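Local coordinates for protein epsin 1 (Danio rerio, PDB 5LP0) that probably binds membranes rich in phosphatidylinositol 4,5-bisphosphate through its helical ENTH domain, bending them and promoting clathrin-coated invaginations during receptor-mediated endocytosis, at residues Ala15-Trp21 with Asn58-Lys64; Phe41-Met45 with Arg79-Cys84; Val48-Leu52 with Ala65-Met69; Ile73-Glu78 with Glu131-Leu136. All coordinates share one frame; numbering follows the deposited sequence.

Interaction 1. Residues Ala15-Trp21 with Asn58-Lys64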
loop_
_atom_site.group_PDB
_atom_site.type_symbol
_atom_site.label_atom_id
_atom_site.label_comp_id
_atom_site.label_asym_id
_atom_site.label_seq_id
_atom_site.Cartn_x
_atom_site.Cartn_y
_atom_site.Cartn_z
ATOM N N ALA A 15 -3.311 -0.778 -9.250
ATOM C CA ALA A 15 -3.931 -0.728 -7.941
ATOM C C ALA A 15 -3.791 0.645 -7.294
ATOM O O ALA A 15 -4.517 0.966 -6.362
ATOM C CB ALA A 15 -3.329 -1.804 -7.018
ATOM N N THR A 16 -2.787 1.404 -7.706
ATOM C CA THR A 16 -2.513 2.692 -7.077
ATOM C C THR A 16 -2.678 3.907 -8.003
ATOM O O THR A 16 -2.113 4.984 -7.762
ATOM C CB THR A 16 -1.107 2.668 -6.477
ATOM O OG1 THR A 16 -0.129 2.431 -7.509
ATOM C CG2 THR A 16 -0.993 1.578 -5.391
ATOM N N SER A 17 -3.471 3.748 -9.050
ATOM C CA SER A 17 -3.673 4.814 -10.024
ATOM C C SER A 17 -4.446 6.005 -9.452
ATOM O O SER A 17 -5.004 5.948 -8.349
ATOM C CB SER A 17 -4.469 4.273 -11.216
ATOM O OG SER A 17 -5.838 4.192 -10.859
ATOM N N ASN A 18 -4.508 7.078 -10.220
ATOM C CA ASN A 18 -5.287 8.234 -9.796
ATOM C C ASN A 18 -6.806 8.072 -9.967
ATOM O O ASN A 18 -7.547 8.978 -9.600
ATOM C CB ASN A 18 -4.820 9.491 -10.537
ATOM C CG ASN A 18 -3.547 10.090 -9.955
ATOM O OD1 ASN A 18 -3.319 10.074 -8.741
ATOM N ND2 ASN A 18 -2.709 10.640 -10.829
ATOM N N ASP A 19 -7.259 6.942 -10.508
ATOM C CA ASP A 19 -8.700 6.691 -10.670
ATOM C C ASP A 19 -9.404 6.741 -9.311
ATOM O O ASP A 19 -8.888 6.180 -8.336
ATOM C CB ASP A 19 -8.952 5.312 -11.298
ATOM C CG ASP A 19 -8.474 5.224 -12.722
ATOM O OD1 ASP A 19 -8.470 6.273 -13.388
ATOM O OD2 ASP A 19 -8.116 4.111 -13.176
ATOM N N PRO A 20 -10.574 7.404 -9.240
ATOM C CA PRO A 20 -11.328 7.507 -7.978
ATOM C C PRO A 20 -12.150 6.279 -7.611
ATOM O O PRO A 20 -13.178 6.397 -6.942
ATOM C CB PRO A 20 -12.259 8.697 -8.228
ATOM C CG PRO A 20 -12.459 8.704 -9.698
ATOM C CD PRO A 20 -11.189 8.199 -10.317
ATOM N N TRP A 21 -11.704 5.122 -8.063
ATOM C CA TRP A 21 -12.264 3.837 -7.657
ATOM C C TRP A 21 -11.101 2.900 -7.352
ATOM O O TRP A 21 -9.962 3.165 -7.759
ATOM C CB TRP A 21 -13.178 3.276 -8.756
ATOM C CG TRP A 21 -12.527 3.122 -10.111
ATOM C CD1 TRP A 21 -11.800 2.058 -10.553
ATOM C CD2 TRP A 21 -12.559 4.063 -11.199
ATOM N NE1 TRP A 21 -11.373 2.273 -11.840
ATOM C CE2 TRP A 21 -11.821 3.497 -12.259
ATOM C CE3 TRP A 21 -13.140 5.328 -11.381
ATOM C CZ2 TRP A 21 -11.653 4.147 -13.483
ATOM C CZ3 TRP A 21 -12.964 5.974 -12.609
ATOM C CH2 TRP A 21 -12.224 5.382 -13.634
ATOM N N ASN A 58 -0.957 14.162 -7.675
ATOM C CA ASN A 58 -0.844 12.697 -7.644
ATOM C C ASN A 58 -1.073 12.131 -6.246
ATOM O O ASN A 58 -0.703 10.998 -5.961
ATOM C CB ASN A 58 0.522 12.265 -8.155
ATOM C CG ASN A 58 0.661 12.439 -9.645
ATOM O OD1 ASN A 58 -0.205 12.031 -10.428
ATOM N ND2 ASN A 58 1.744 13.075 -10.051
ATOM N N TRP A 59 -1.720 12.900 -5.380
ATOM C CA TRP A 59 -1.999 12.470 -4.009
ATOM C C TRP A 59 -2.708 11.116 -3.908
ATOM O O TRP A 59 -2.469 10.351 -2.948
ATOM C CB TRP A 59 -2.825 13.511 -3.267
ATOM C CG TRP A 59 -4.231 13.604 -3.759
ATOM C CD1 TRP A 59 -4.710 14.420 -4.756
ATOM C CD2 TRP A 59 -5.355 12.865 -3.272
ATOM N NE1 TRP A 59 -6.051 14.209 -4.923
ATOM C CE2 TRP A 59 -6.478 13.273 -4.018
ATOM C CE3 TRP A 59 -5.523 11.898 -2.268
ATOM C CZ2 TRP A 59 -7.749 12.741 -3.804
ATOM C CZ3 TRP A 59 -6.788 11.371 -2.060
ATOM C CH2 TRP A 59 -7.885 11.802 -2.817
ATOM N N ARG A 60 -3.561 10.778 -4.877
ATOM C CA ARG A 60 -4.307 9.529 -4.767
ATOM C C ARG A 60 -3.360 8.323 -4.953
ATOM O O ARG A 60 -3.641 7.246 -4.456
ATOM C CB ARG A 60 -5.465 9.449 -5.757
ATOM C CG ARG A 60 -6.582 8.573 -5.213
ATOM C CD ARG A 60 -7.675 8.336 -6.233
ATOM N NE ARG A 60 -8.211 9.596 -6.736
ATOM C CZ ARG A 60 -9.246 10.240 -6.210
ATOM N NH1 ARG A 60 -9.879 9.752 -5.150
ATOM N NH2 ARG A 60 -9.650 11.384 -6.753
ATOM N N HIS A 61 -2.232 8.511 -5.636
ATOM C CA HIS A 61 -1.196 7.476 -5.693
ATOM C C HIS A 61 -0.799 7.136 -4.280
ATOM O O HIS A 61 -0.631 5.967 -3.946
ATOM C CB HIS A 61 0.068 7.976 -6.407
ATOM C CG HIS A 61 -0.051 8.057 -7.897
ATOM N ND1 HIS A 61 0.972 8.537 -8.687
ATOM C CD2 HIS A 61 -1.065 7.738 -8.736
ATOM C CE1 HIS A 61 0.599 8.494 -9.956
ATOM N NE2 HIS A 61 -0.619 7.994 -10.014
ATOM N N VAL A 62 -0.640 8.157 -3.445
ATOM C CA VAL A 62 -0.118 7.959 -2.093
ATOM C C VAL A 62 -1.203 7.312 -1.235
ATOM O O VAL A 62 -0.968 6.333 -0.516
ATOM C CB VAL A 62 0.286 9.325 -1.447
ATOM C CG1 VAL A 62 0.859 9.112 -0.037
ATOM C CG2 VAL A 62 1.289 10.082 -2.309
ATOM N N TYR A 63 -2.419 7.838 -1.325
ATOM C CA TYR A 63 -3.539 7.299 -0.556
ATOM C C TYR A 63 -3.791 5.822 -0.898
ATOM O O TYR A 63 -3.843 4.965 -0.006
ATOM C CB TYR A 63 -4.772 8.147 -0.847
ATOM C CG TYR A 63 -5.977 7.803 -0.014
ATOM C CD1 TYR A 63 -6.075 8.212 1.306
ATOM C CD2 TYR A 63 -7.027 7.070 -0.556
ATOM C CE1 TYR A 63 -7.188 7.912 2.066
ATOM C CE2 TYR A 63 -8.134 6.761 0.197
ATOM C CZ TYR A 63 -8.208 7.184 1.508
ATOM O OH TYR A 63 -9.327 6.877 2.252
ATOM N N LYS A 64 -3.906 5.513 -2.194
ATOM C CA LYS A 64 -4.170 4.138 -2.634
ATOM C C LYS A 64 -2.985 3.187 -2.373
ATOM O O LYS A 64 -3.186 2.005 -2.064
ATOM C CB LYS A 64 -4.610 4.121 -4.101
ATOM C CG LYS A 64 -6.007 4.731 -4.284
ATOM C CD LYS A 64 -6.411 5.006 -5.737
ATOM C CE LYS A 64 -6.741 3.712 -6.464
ATOM N NZ LYS A 64 -7.110 4.005 -7.881
HETATM O O HOH W 1 -4.461 12.077 -7.349
#

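Interaction 2. Residues Phe41-Met45 with Arg79-Cys84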
loop_
_atom_site.group_PDB
_atom_site.type_symbol
_atom_site.label_atom_id
_atom_site.label_comp_id
_atom_site.label_asym_id
_atom_site.label_seq_id
_atom_site.Cartn_x
_atom_site.Cartn_y
_atom_site.Cartn_z
ATOM N N PHE A 41 8.243 -9.858 -5.122
ATOM C CA PHE A 41 8.192 -9.068 -3.892
ATOM C C PHE A 41 9.011 -7.808 -4.084
ATOM O O PHE A 41 8.566 -6.715 -3.736
ATOM C CB PHE A 41 8.747 -9.874 -2.729
ATOM C CG PHE A 41 8.909 -9.091 -1.462
ATOM C CD1 PHE A 41 7.901 -9.059 -0.502
ATOM C CD2 PHE A 41 10.080 -8.416 -1.211
ATOM C CE1 PHE A 41 8.064 -8.349 0.683
ATOM C CE2 PHE A 41 10.247 -7.691 -0.040
ATOM C CZ PHE A 41 9.238 -7.632 0.900
ATOM N N SER A 42 10.235 -7.945 -4.586
ATOM C CA SER A 42 11.043 -6.756 -4.804
ATOM C C SER A 42 10.405 -5.762 -5.777
ATOM O O SER A 42 10.466 -4.532 -5.549
ATOM C CB SER A 42 12.433 -7.122 -5.259
ATOM O OG SER A 42 13.163 -7.561 -4.142
ATOM N N GLU A 43 9.860 -6.278 -6.878
ATOM C CA GLU A 43 9.169 -5.412 -7.855
ATOM C C GLU A 43 7.978 -4.676 -7.219
ATOM O O GLU A 43 7.751 -3.466 -7.454
ATOM C CB GLU A 43 8.709 -6.232 -9.069
ATOM C CG GLU A 43 9.850 -6.830 -9.901
ATOM C CD GLU A 43 9.395 -7.951 -10.846
ATOM O OE1 GLU A 43 8.274 -8.487 -10.676
ATOM O OE2 GLU A 43 10.167 -8.297 -11.778
ATOM N N ILE A 44 7.234 -5.380 -6.370
ATOM C CA ILE A 44 5.993 -4.867 -5.796
ATOM C C ILE A 44 6.363 -3.777 -4.814
ATOM O O ILE A 44 5.867 -2.661 -4.893
ATOM C CB ILE A 44 5.216 -5.996 -5.092
ATOM C CG1 ILE A 44 4.559 -6.876 -6.140
ATOM C CG2 ILE A 44 4.146 -5.426 -4.100
ATOM C CD1 ILE A 44 4.108 -8.225 -5.617
ATOM N N MET A 45 7.286 -4.057 -3.929
ATOM C CA MET A 45 7.599 -3.141 -2.864
ATOM C C MET A 45 8.236 -1.888 -3.436
ATOM O O MET A 45 7.913 -0.775 -3.001
ATOM C CB MET A 45 8.509 -3.795 -1.841
ATOM C CG MET A 45 7.800 -4.901 -1.076
ATOM S SD MET A 45 6.324 -4.451 -0.119
ATOM C CE MET A 45 7.068 -3.557 1.253
ATOM N N ARG A 79 7.201 -10.806 5.161
ATOM C CA ARG A 79 8.300 -9.946 4.719
ATOM C C ARG A 79 7.816 -8.541 4.399
ATOM O O ARG A 79 8.595 -7.604 4.446
ATOM C CB ARG A 79 8.986 -10.522 3.475
ATOM C CG ARG A 79 9.724 -11.848 3.693
ATOM C CD ARG A 79 10.586 -12.259 2.471
ATOM N NE ARG A 79 11.673 -11.301 2.253
ATOM C CZ ARG A 79 12.032 -10.813 1.067
ATOM N NH1 ARG A 79 11.411 -11.192 -0.041
ATOM N NH2 ARG A 79 13.026 -9.938 0.986
ATOM N N VAL A 80 6.543 -8.405 4.053
ATOM C CA VAL A 80 5.980 -7.081 3.767
ATOM C C VAL A 80 6.028 -6.200 5.022
ATOM O O VAL A 80 6.603 -5.097 5.005
ATOM C CB VAL A 80 4.532 -7.158 3.237
ATOM C CG1 VAL A 80 3.970 -5.721 3.031
ATOM C CG2 VAL A 80 4.462 -7.940 1.922
ATOM N N ALA A 81 5.427 -6.682 6.112
ATOM C CA ALA A 81 5.389 -5.912 7.356
ATOM C C ALA A 81 6.809 -5.641 7.854
ATOM O O ALA A 81 7.117 -4.578 8.381
ATOM C CB ALA A 81 4.552 -6.639 8.423
ATOM N N GLN A 82 7.688 -6.619 7.697
ATOM C CA GLN A 82 9.055 -6.441 8.129
ATOM C C GLN A 82 9.727 -5.309 7.377
ATOM O O GLN A 82 10.394 -4.472 7.989
ATOM C CB GLN A 82 9.861 -7.724 7.901
ATOM C CG GLN A 82 11.128 -7.796 8.737
ATOM C CD GLN A 82 12.284 -6.965 8.197
ATOM O OE1 GLN A 82 12.315 -6.587 7.015
ATOM N NE2 GLN A 82 13.263 -6.688 9.073
ATOM N N GLN A 83 9.566 -5.274 6.053
ATOM C CA GLN A 83 10.204 -4.215 5.285
ATOM C C GLN A 83 9.556 -2.860 5.615
ATOM O O GLN A 83 10.247 -1.825 5.676
ATOM C CB GLN A 83 10.186 -4.498 3.779
ATOM C CG GLN A 83 10.881 -3.392 3.005
ATOM C CD GLN A 83 11.050 -3.655 1.532
ATOM O OE1 GLN A 83 10.605 -2.877 0.681
ATOM N NE2 GLN A 83 11.725 -4.717 1.214
ATOM N N CYS A 84 8.260 -2.861 5.894
ATOM C CA CYS A 84 7.581 -1.608 6.209
ATOM C C CYS A 84 8.085 -1.030 7.535
ATOM O O CYS A 84 8.293 0.174 7.661
ATOM C CB CYS A 84 6.084 -1.805 6.283
ATOM S SG CYS A 84 5.295 -1.994 4.702
HETATM O O HOH W 2 12.998 -9.998 -2.682
#

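Interaction 3. Residues Val48-Leu52 with Ala65-Met69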
loop_
_atom_site.group_PDB
_atom_site.type_symbol
_atom_site.label_atom_id
_atom_site.label_comp_id
_atom_site.label_asym_id
_atom_site.label_seq_id
_atom_site.Cartn_x
_atom_site.Cartn_y
_atom_site.Cartn_z
ATOM N N VAL A 48 5.457 0.248 -4.741
ATOM C CA VAL A 48 4.622 0.807 -3.694
ATOM C C VAL A 48 5.324 1.990 -3.042
ATOM O O VAL A 48 4.696 3.046 -2.835
ATOM C CB VAL A 48 4.205 -0.263 -2.642
ATOM C CG1 VAL A 48 3.405 0.398 -1.519
ATOM C CG2 VAL A 48 3.343 -1.370 -3.269
ATOM N N TRP A 49 6.595 1.865 -2.699
ATOM C CA TRP A 49 7.353 2.969 -2.109
ATOM C C TRP A 49 7.431 4.162 -3.053
ATOM O O TRP A 49 7.337 5.320 -2.598
ATOM C CB TRP A 49 8.761 2.536 -1.666
ATOM C CG TRP A 49 8.799 1.507 -0.555
ATOM C CD1 TRP A 49 9.373 0.267 -0.613
ATOM C CD2 TRP A 49 8.266 1.637 0.778
ATOM N NE1 TRP A 49 9.214 -0.376 0.581
ATOM C CE2 TRP A 49 8.535 0.431 1.453
ATOM C CE3 TRP A 49 7.592 2.655 1.460
ATOM C CZ2 TRP A 49 8.141 0.202 2.781
ATOM C CZ3 TRP A 49 7.197 2.437 2.769
ATOM C CH2 TRP A 49 7.481 1.216 3.426
ATOM N N LYS A 50 7.534 3.914 -4.355
ATOM C CA LYS A 50 7.517 5.008 -5.316
ATOM C C LYS A 50 6.185 5.746 -5.273
ATOM O O LYS A 50 6.153 6.975 -5.221
ATOM C CB LYS A 50 7.764 4.488 -6.720
ATOM C CG LYS A 50 9.225 4.113 -6.987
ATOM C CD LYS A 50 9.429 3.589 -8.415
ATOM C CE LYS A 50 10.882 3.116 -8.659
ATOM N NZ LYS A 50 11.001 2.449 -9.980
ATOM N N ARG A 51 5.071 5.019 -5.264
ATOM C CA ARG A 51 3.764 5.657 -5.256
ATOM C C ARG A 51 3.554 6.411 -3.938
ATOM O O ARG A 51 2.952 7.478 -3.924
ATOM C CB ARG A 51 2.664 4.611 -5.492
ATOM C CG ARG A 51 2.636 4.084 -6.953
ATOM C CD ARG A 51 1.895 5.101 -7.830
ATOM N NE ARG A 51 2.221 5.167 -9.267
ATOM C CZ ARG A 51 1.424 4.753 -10.253
ATOM N NH1 ARG A 51 0.293 4.122 -9.993
ATOM N NH2 ARG A 51 1.783 4.920 -11.521
ATOM N N LEU A 52 4.111 5.896 -2.845
ATOM C CA LEU A 52 4.029 6.541 -1.543
ATOM C C LEU A 52 4.860 7.828 -1.456
ATOM O O LEU A 52 4.718 8.588 -0.493
ATOM C CB LEU A 52 4.491 5.571 -0.442
ATOM C CG LEU A 52 3.513 4.448 -0.081
ATOM C CD1 LEU A 52 4.188 3.467 0.851
ATOM C CD2 LEU A 52 2.215 4.958 0.560
ATOM N N ALA A 65 -1.766 3.698 -2.458
ATOM C CA ALA A 65 -0.596 2.894 -2.099
ATOM C C ALA A 65 -0.639 2.537 -0.628
ATOM O O ALA A 65 -0.209 1.433 -0.259
ATOM C CB ALA A 65 0.705 3.613 -2.451
ATOM N N MET A 66 -1.223 3.389 0.219
ATOM C CA MET A 66 -1.283 3.047 1.649
ATOM C C MET A 66 -2.371 1.989 1.848
ATOM O O MET A 66 -2.195 1.063 2.648
ATOM C CB MET A 66 -1.572 4.254 2.542
ATOM C CG MET A 66 -0.358 5.123 2.796
ATOM S SD MET A 66 -0.636 6.352 4.084
ATOM C CE MET A 66 -1.679 7.449 3.129
ATOM N N THR A 67 -3.476 2.084 1.111
ATOM C CA THR A 67 -4.505 1.049 1.170
ATOM C C THR A 67 -3.922 -0.286 0.725
ATOM O O THR A 67 -4.109 -1.305 1.382
ATOM C CB THR A 67 -5.674 1.427 0.315
ATOM O OG1 THR A 67 -6.222 2.641 0.842
ATOM C CG2 THR A 67 -6.739 0.328 0.335
ATOM N N LEU A 68 -3.157 -0.273 -0.362
ATOM C CA LEU A 68 -2.523 -1.493 -0.834
ATOM C C LEU A 68 -1.494 -1.996 0.183
ATOM O O LEU A 68 -1.475 -3.189 0.514
ATOM C CB LEU A 68 -1.892 -1.263 -2.198
ATOM C CG LEU A 68 -1.083 -2.451 -2.715
ATOM C CD1 LEU A 68 -1.986 -3.668 -2.921
ATOM C CD2 LEU A 68 -0.390 -2.091 -4.009
ATOM N N MET A 69 -0.642 -1.125 0.696
ATOM C CA MET A 69 0.366 -1.557 1.641
ATOM C C MET A 69 -0.298 -2.167 2.870
ATOM O O MET A 69 0.147 -3.220 3.343
ATOM C CB MET A 69 1.300 -0.418 2.045
ATOM C CG MET A 69 2.540 -0.936 2.780
ATOM S SD MET A 69 3.655 -1.920 1.706
ATOM C CE MET A 69 4.867 -0.680 1.277
#

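Interaction 4. Residues Ile73-Glu78 with Glu131-Leu136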
loop_
_atom_site.group_PDB
_atom_site.type_symbol
_atom_site.label_atom_id
_atom_site.label_comp_id
_atom_site.label_asym_id
_atom_site.label_seq_id
_atom_site.Cartn_x
_atom_site.Cartn_y
_atom_site.Cartn_z
ATOM N N ILE A 73 0.438 -5.907 4.130
ATOM C CA ILE A 73 0.916 -6.132 5.490
ATOM C C ILE A 73 0.071 -7.210 6.175
ATOM O O ILE A 73 0.619 -8.105 6.839
ATOM C CB ILE A 73 0.847 -4.824 6.311
ATOM C CG1 ILE A 73 1.989 -3.879 5.914
ATOM C CG2 ILE A 73 0.864 -5.097 7.810
ATOM C CD1 ILE A 73 1.721 -2.405 6.270
ATOM N N LYS A 74 -1.238 -7.150 5.988
ATOM C CA LYS A 74 -2.164 -8.049 6.686
ATOM C C LYS A 74 -2.380 -9.379 5.967
ATOM O O LYS A 74 -2.686 -10.387 6.603
ATOM C CB LYS A 74 -3.513 -7.362 6.861
ATOM C CG LYS A 74 -3.496 -6.160 7.782
ATOM C CD LYS A 74 -4.865 -5.523 7.851
ATOM C CE LYS A 74 -4.827 -4.327 8.760
ATOM N NZ LYS A 74 -6.178 -3.699 8.907
ATOM N N THR A 75 -2.195 -9.402 4.652
ATOM C CA THR A 75 -2.641 -10.527 3.827
ATOM C C THR A 75 -1.512 -11.227 3.050
ATOM O O THR A 75 -1.681 -12.361 2.578
ATOM C CB THR A 75 -3.685 -10.047 2.803
ATOM O OG1 THR A 75 -4.518 -9.024 3.394
ATOM C CG2 THR A 75 -4.540 -11.187 2.366
ATOM N N GLY A 76 -0.383 -10.536 2.900
ATOM C CA GLY A 76 0.734 -11.021 2.117
ATOM C C GLY A 76 1.790 -11.693 2.975
ATOM O O GLY A 76 1.568 -11.999 4.147
ATOM N N SER A 77 2.951 -11.933 2.379
ATOM C CA SER A 77 4.108 -12.454 3.103
ATOM C C SER A 77 4.458 -11.575 4.302
ATOM O O SER A 77 4.315 -10.349 4.253
ATOM C CB SER A 77 5.310 -12.505 2.158
ATOM O OG SER A 77 6.505 -12.766 2.871
ATOM N N GLU A 78 4.901 -12.195 5.390
ATOM C CA GLU A 78 5.309 -11.447 6.564
ATOM C C GLU A 78 6.523 -10.560 6.286
ATOM O O GLU A 78 6.809 -9.649 7.055
ATOM C CB GLU A 78 5.516 -12.391 7.762
ATOM C CG GLU A 78 4.195 -13.021 8.232
ATOM C CD GLU A 78 4.291 -13.792 9.539
ATOM O OE1 GLU A 78 5.401 -14.209 9.941
ATOM O OE2 GLU A 78 3.235 -13.971 10.166
ATOM N N GLU A 131 -4.788 -8.828 13.162
ATOM C CA GLU A 131 -5.228 -8.287 11.890
ATOM C C GLU A 131 -4.975 -9.331 10.824
ATOM O O GLU A 131 -5.768 -9.464 9.916
ATOM C CB GLU A 131 -4.489 -6.992 11.532
ATOM C CG GLU A 131 -4.822 -5.829 12.462
ATOM C CD GLU A 131 -6.178 -5.204 12.221
ATOM O OE1 GLU A 131 -6.816 -5.512 11.186
ATOM O OE2 GLU A 131 -6.595 -4.390 13.083
ATOM N N ARG A 132 -3.897 -10.098 10.939
ATOM C CA ARG A 132 -3.586 -11.103 9.921
ATOM C C ARG A 132 -4.596 -12.245 9.918
ATOM O O ARG A 132 -5.034 -12.660 8.881
ATOM C CB ARG A 132 -2.185 -11.654 10.125
ATOM C CG ARG A 132 -1.757 -12.651 9.077
ATOM C CD ARG A 132 -0.288 -12.963 9.225
ATOM N NE ARG A 132 0.201 -13.836 8.171
ATOM C CZ ARG A 132 0.560 -13.415 6.963
ATOM N NH1 ARG A 132 0.450 -12.137 6.632
ATOM N NH2 ARG A 132 1.002 -14.288 6.091
ATOM N N ILE A 133 -4.976 -12.740 11.085
ATOM C CA ILE A 133 -6.018 -13.768 11.138
ATOM C C ILE A 133 -7.298 -13.271 10.470
ATOM O O ILE A 133 -7.871 -13.961 9.607
ATOM C CB ILE A 133 -6.294 -14.165 12.567
ATOM C CG1 ILE A 133 -5.133 -15.018 13.093
ATOM C CG2 ILE A 133 -7.621 -14.965 12.666
ATOM C CD1 ILE A 133 -5.219 -15.317 14.598
ATOM N N HIS A 134 -7.745 -12.077 10.853
ATOM C CA HIS A 134 -8.971 -11.548 10.250
ATOM C C HIS A 134 -8.820 -11.322 8.728
ATOM O O HIS A 134 -9.711 -11.642 7.936
ATOM C CB HIS A 134 -9.383 -10.252 10.948
ATOM C CG HIS A 134 -10.622 -9.627 10.377
ATOM N ND1 HIS A 134 -11.888 -9.976 10.790
ATOM C CD2 HIS A 134 -10.784 -8.688 9.414
ATOM C CE1 HIS A 134 -12.781 -9.267 10.116
ATOM N NE2 HIS A 134 -12.138 -8.485 9.271
ATOM N N ALA A 135 -7.665 -10.822 8.310
ATOM C CA ALA A 135 -7.454 -10.482 6.908
ATOM C C ALA A 135 -7.394 -11.750 6.049
ATOM O O ALA A 135 -7.891 -11.773 4.932
ATOM C CB ALA A 135 -6.183 -9.686 6.744
ATOM N N LEU A 136 -6.797 -12.810 6.581
ATOM C CA LEU A 136 -6.624 -14.044 5.825
ATOM C C LEU A 136 -7.968 -14.722 5.704
ATOM O O LEU A 136 -8.259 -15.361 4.706
ATOM C CB LEU A 136 -5.602 -14.988 6.475
ATOM C CG LEU A 136 -4.141 -14.538 6.370
ATOM C CD1 LEU A 136 -3.184 -15.482 7.080
ATOM C CD2 LEU A 136 -3.707 -14.393 4.905
HETATM O O HOH W 3 -7.654 -9.534 3.329
#

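Interaction 1. Residues Ala15-Trp21 with Asn58-Lys64
This is a loop-to-helix contact in which buried K64, on the first turns of helix 59-75, reaches into the bend of A15-W21, just after helix 8-15, its ammonium group collecting backbone carbonyls. NZ lies 2.9 Å from S17 O, coming from above that carbonyl plane, 2.8 Å from D19 O, and 3.0 Å from W21 O, almost in line with that C=O bond; a weak bond to S17 OG is also made. A bend at chi3 (74°) in the K64 chain brings NZ into this ring of oxygens. A methionine in its place would probably leave the three carbonyls without their shared donor and the loop round S17-W21 free to shift. S17 OG also accepts from D19 N, an ST turn that shapes the bend. N18 and H61 belong to the probable phosphoinositide site of the ENTH domain. The N18 amide lies nearly coplanar with that of N58, ND2 donating to N58 OD1 at 2.9 Å and 163°, while N18 OD1 sits 3.2 Å from H61 CD2. H61 ND1 is held by D54. Over one face of the R60 guanidinium lies P20, CB to CZ 3.9 Å, and over the opposite face W59.

Interaction 2. Residues Phe41-Met45 with Arg79-Cys84
Helices 38-51 and 78-86 face each other across F41-M45 and R79-C84, their short axes 11.8 Å apart at closest approach and inclined at 47°, with M45 and V80 the nearest pair of alpha carbons. F41 does most to span this gap. Its CG stands anti to the backbone N (chi1 172°), which carries the ring toward the second helix. R79 folds over one face in a cation-pi contact, CZ 4.1 Å from the ring centroid and 24° off the normal; the two planes are moderately tilted, and NH1 lies nearest, over the rim. The opposite face rests on CG of M45, one turn along the same helix. This is helix-to-helix packing in the all-helical ENTH fold, between two helices separated in sequence by helix 59-75, whose L72 and M69 reach the side chains of V80 and C84. The backbone of V80 lies at the edge of the F41 ring, and V80 CG2 touches CE1 at 3.8 Å. Q83 meets another part of the rim with its amide almost perpendicular to the ring, NE2 3.5 Å from F41 CE2. Its OE1 lies 3.4 Å from M45 CB and accepts a hydrogen bond from the indole of W49, which helps to set the amide's rotation. M45, bent at chi2 and chi3, turns its thioether so that CE touches the Q83 side chain; SD is 4.1 Å from V80 CG1, and CE 4.2 Å from C84 SG.

Interaction 3. Residues Val48-Leu52 with Ala65-Met69
Aromatic and sulfur contacts come first between V48-L52 and A65-M69, because the methyl of M69 is the point on which three side chains of helix 38-51 converge. CE sits over one face of the W49 indole, 3.8 Å from the centroid of the six-membered ring and 13° off its normal, a CH-pi contact; SD stands farther off above the same face, also a Met-aromatic contact. The thioether crosses the indole at about a right angle. M69 reaches it with CG anti to the backbone N (chi1 -167°). Replacing W49 by an alanine is likely to leave the M69 methyl without its aromatic cover and Q83 OE1, which accepts from the indole NE1, without that donor.

Aliphatic contacts complete the interface. V48 CG1 presses on M69 CE at 3.3 Å, tighter than usual, while its other branch, CG2, meets L68 CD2 at 3.9 Å. L52 CD1 reaches M69 CE at 4.2 Å. The two segments belong to successive helices of the ENTH domain, 38-51 and 59-75, near the chain's centre. A65 offers only a methyl, and L52 CD2 touches its CB at 3.6 Å; the same branch is pushed close against M66 CG, at 3.4 Å. M66 in turn packs on helix 108-122.

The polar element is R51. Its CB touches the A65 methyl at 3.8 Å, but the chain bends at chi2 and carries the guanidinium away to T16, where NH1 bonds to OG1. R51 probably binds the phosphoinositide head group, as do R13 and H61 beside it.

Interaction 4. Residues Ile73-Glu78 with Glu131-Leu136
The guanidinium of R132 has CG of E78 over the centre of one face, while the carbonyl of G76 lies at its edge. NH1 and NH2 both donate to this one oxygen, end-on and within 5° of the guanidinium plane: NH1 to G76 O is 2.7 Å, nearly in line with the C=O bond, NH2 to G76 O is 3.1 Å. Because R132 is extended, with CG anti to its own N (chi1 -177°), it spans from helix 125-139 to the turn where helix 59-75 ends. The double grip fixes the group's rotation, and NH2 also makes a weak bond to Y36. The E78 side chain crosses that of R132 at about a right angle, and its OE2 is a long 3.6 Å from R132 NE, well out of the plane, so that charge alone is likely to favour this approach.

K74 makes a second ion pair, its extended chain running beside E131 and pointing the same way; NZ meets E131 OE1 at 3.0 Å from above the carboxylate plane, and E70 is a second partner. A135 CB packs on K74 CB at 3.5 Å, and a water links A135 O with T75 OG1, which is also hydrogen-bonded to Y71 O. In the all-helical ENTH fold this fastens the last helix, 125-139, to the end of helix 59-75, with L121 of helix 108-122 against K74 and E131 and helix 78-86 on I73.

In the fold
Helix 59-75 runs through this domain as a common thread: interactions 1, 3 and 4 use its beginning, middle and end, and interaction 2 joins the helices on either side of it in sequence. Interaction 3 is the core, about 4 Å from the chain's centre and apolar in its side-chain contacts. Interaction 2, also buried, adjoins it through Q83 and W49 and through M45 and M69, touches interaction 4 at I73, and adds a charged cover. Interactions 1 and 4, on opposite sides of the centre, are partly buried and polar: one gathers carbonyls round a lysine beside the probable lipid site, the other combines an arginine gripping a backbone carbonyl with salt bridges, one of them long.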